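Local coordinates for protein glutamine cyclotransferase (Zymomonas mobilis, PDB 3NOL) that catalyses the cyclisation of N-terminal glutamine to pyroglutamate, as a glutaminyl cyclase of the beta-propeller type, at residues N52-E57 with R68-I72. Numbering follows the deposited sequence.
Sequences NGYFYE and RKVDI
F55 and V70 face each other as an antiparallel hydrogen-bonded pair: F55 N donates to V70 O at 3.0 Å and V70 N returns a bond to F55 O at 2.8 Å. E57 and R68 repeat this reciprocal pairing two residues on, with Y56 and K69 between them as a non-hydrogen-bonded pair. Past V70 the direct bonds give way to a water that donates to G53 O and accepts from I72 N. On one face of the sheet K69, fully extended with CG anti to its backbone N (chi1 -178°), runs alongside Y56; its CD lies 3.4 Å from Y56 OH. The chain ends over one face of the Y54 ring, where NZ makes a cation-pi contact 4.7 Å from the centroid. The paired residues belong to strands 54-61 and 64-70, the central hairpin of a four-stranded antiparallel sheet that forms one blade of the beta-propeller. On the face carrying F55 and V70, I72 lays CG1 over the centre of the F55 ring, 3.7 Å from its centroid, while F240 meets that ring edge-to-face. Farther along, a second water, 2.7 Å from E57 OE1, accepts from R68 NH1 at the guanidinium edge, linking the two charged groups without direct contact. The carboxylate's other oxygen is held by T45 and H39, and R68 forms a salt bridge with D40.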
# COMPACT_ATOMS: atom_id res chain seq x y z
N ASN A 52 0.70 1.90 -15.21
CA ASN A 52 0.39 2.52 -16.51
C ASN A 52 0.15 4.04 -16.43
O ASN A 52 -0.79 4.58 -17.03
CB ASN A 52 -0.76 1.78 -17.22
CG ASN A 52 -2.04 1.70 -16.39
OD1 ASN A 52 -2.85 2.62 -16.36
ND2 ASN A 52 -2.22 0.58 -15.72
N GLY A 53 1.01 4.71 -15.66
CA GLY A 53 0.99 6.16 -15.55
C GLY A 53 -0.01 6.74 -14.56
O GLY A 53 -0.03 7.96 -14.36
N TYR A 54 -0.81 5.88 -13.93
CA TYR A 54 -1.85 6.32 -13.00
C TYR A 54 -1.70 5.72 -11.60
O TYR A 54 -1.01 4.72 -11.43
CB TYR A 54 -3.25 6.02 -13.57
CG TYR A 54 -3.57 6.97 -14.69
CD1 TYR A 54 -4.38 8.09 -14.47
CD2 TYR A 54 -3.02 6.79 -15.97
CE1 TYR A 54 -4.66 8.99 -15.50
CE2 TYR A 54 -3.28 7.68 -17.01
CZ TYR A 54 -4.10 8.78 -16.76
OH TYR A 54 -4.38 9.68 -17.77
N PHE A 55 -2.35 6.34 -10.62
CA PHE A 55 -2.52 5.70 -9.31
C PHE A 55 -3.77 4.82 -9.33
O PHE A 55 -4.79 5.19 -9.94
CB PHE A 55 -2.73 6.75 -8.20
CG PHE A 55 -1.52 7.59 -7.91
CD1 PHE A 55 -0.22 7.07 -8.02
CD2 PHE A 55 -1.68 8.90 -7.45
CE1 PHE A 55 0.89 7.87 -7.74
CE2 PHE A 55 -0.56 9.71 -7.14
CZ PHE A 55 0.71 9.20 -7.29
N TYR A 56 -3.70 3.70 -8.62
CA TYR A 56 -4.91 2.93 -8.29
C TYR A 56 -5.00 2.90 -6.77
O TYR A 56 -4.01 2.62 -6.09
CB TYR A 56 -4.83 1.52 -8.87
CG TYR A 56 -5.08 1.51 -10.36
CD1 TYR A 56 -6.36 1.24 -10.85
CD2 TYR A 56 -4.06 1.79 -11.27
CE1 TYR A 56 -6.62 1.23 -12.24
CE2 TYR A 56 -4.30 1.79 -12.66
CZ TYR A 56 -5.59 1.50 -13.13
OH TYR A 56 -5.82 1.51 -14.49
N GLU A 57 -6.17 3.25 -6.26
CA GLU A 57 -6.36 3.39 -4.83
C GLU A 57 -7.61 2.67 -4.36
O GLU A 57 -8.67 2.75 -5.00
CB GLU A 57 -6.45 4.87 -4.47
CG GLU A 57 -6.25 5.18 -2.97
CD GLU A 57 -6.27 6.69 -2.66
OE1 GLU A 57 -6.26 7.52 -3.61
OE2 GLU A 57 -6.28 7.03 -1.45
N ARG A 68 -10.47 3.07 -7.11
CA ARG A 68 -10.45 4.15 -8.10
C ARG A 68 -9.15 4.23 -8.88
O ARG A 68 -8.08 3.95 -8.34
CB ARG A 68 -10.72 5.51 -7.45
CG ARG A 68 -9.83 5.83 -6.26
CD ARG A 68 -9.95 7.27 -5.73
NE ARG A 68 -11.35 7.68 -5.53
CZ ARG A 68 -11.77 8.64 -4.71
NH1 ARG A 68 -10.91 9.35 -3.93
NH2 ARG A 68 -13.07 8.90 -4.67
N LYS A 69 -9.27 4.62 -10.15
CA LYS A 69 -8.13 5.01 -10.98
C LYS A 69 -8.02 6.53 -10.91
O LYS A 69 -8.99 7.23 -11.19
CB LYS A 69 -8.36 4.59 -12.43
CG LYS A 69 -7.21 4.92 -13.33
CD LYS A 69 -7.49 4.43 -14.77
CE LYS A 69 -6.35 4.79 -15.73
NZ LYS A 69 -6.64 4.35 -17.15
N VAL A 70 -6.83 7.03 -10.56
CA VAL A 70 -6.65 8.44 -10.21
C VAL A 70 -5.51 9.09 -11.03
O VAL A 70 -4.39 8.54 -11.12
CB VAL A 70 -6.36 8.58 -8.67
CG1 VAL A 70 -6.08 10.01 -8.30
CG2 VAL A 70 -7.50 8.06 -7.86
N ASP A 71 -5.83 10.23 -11.63
CA ASP A 71 -4.84 11.09 -12.30
C ASP A 71 -3.86 11.63 -11.27
O ASP A 71 -4.27 12.22 -10.27
CB ASP A 71 -5.54 12.29 -12.97
CG ASP A 71 -4.56 13.20 -13.69
OD1 ASP A 71 -4.00 12.78 -14.71
OD2 ASP A 71 -4.33 14.32 -13.20
N ILE A 72 -2.56 11.39 -11.51
CA ILE A 72 -1.53 11.77 -10.53
C ILE A 72 -1.52 13.27 -10.26
O ILE A 72 -1.57 13.71 -9.10
CB ILE A 72 -0.11 11.30 -10.94
CG1 ILE A 72 -0.04 9.76 -10.97
CG2 ILE A 72 0.95 11.86 -9.97
CD1 ILE A 72 1.27 9.19 -11.48
O HOH W 1 -1.63 10.23 -13.97
O HOH W 2 -8.06 9.53 -3.65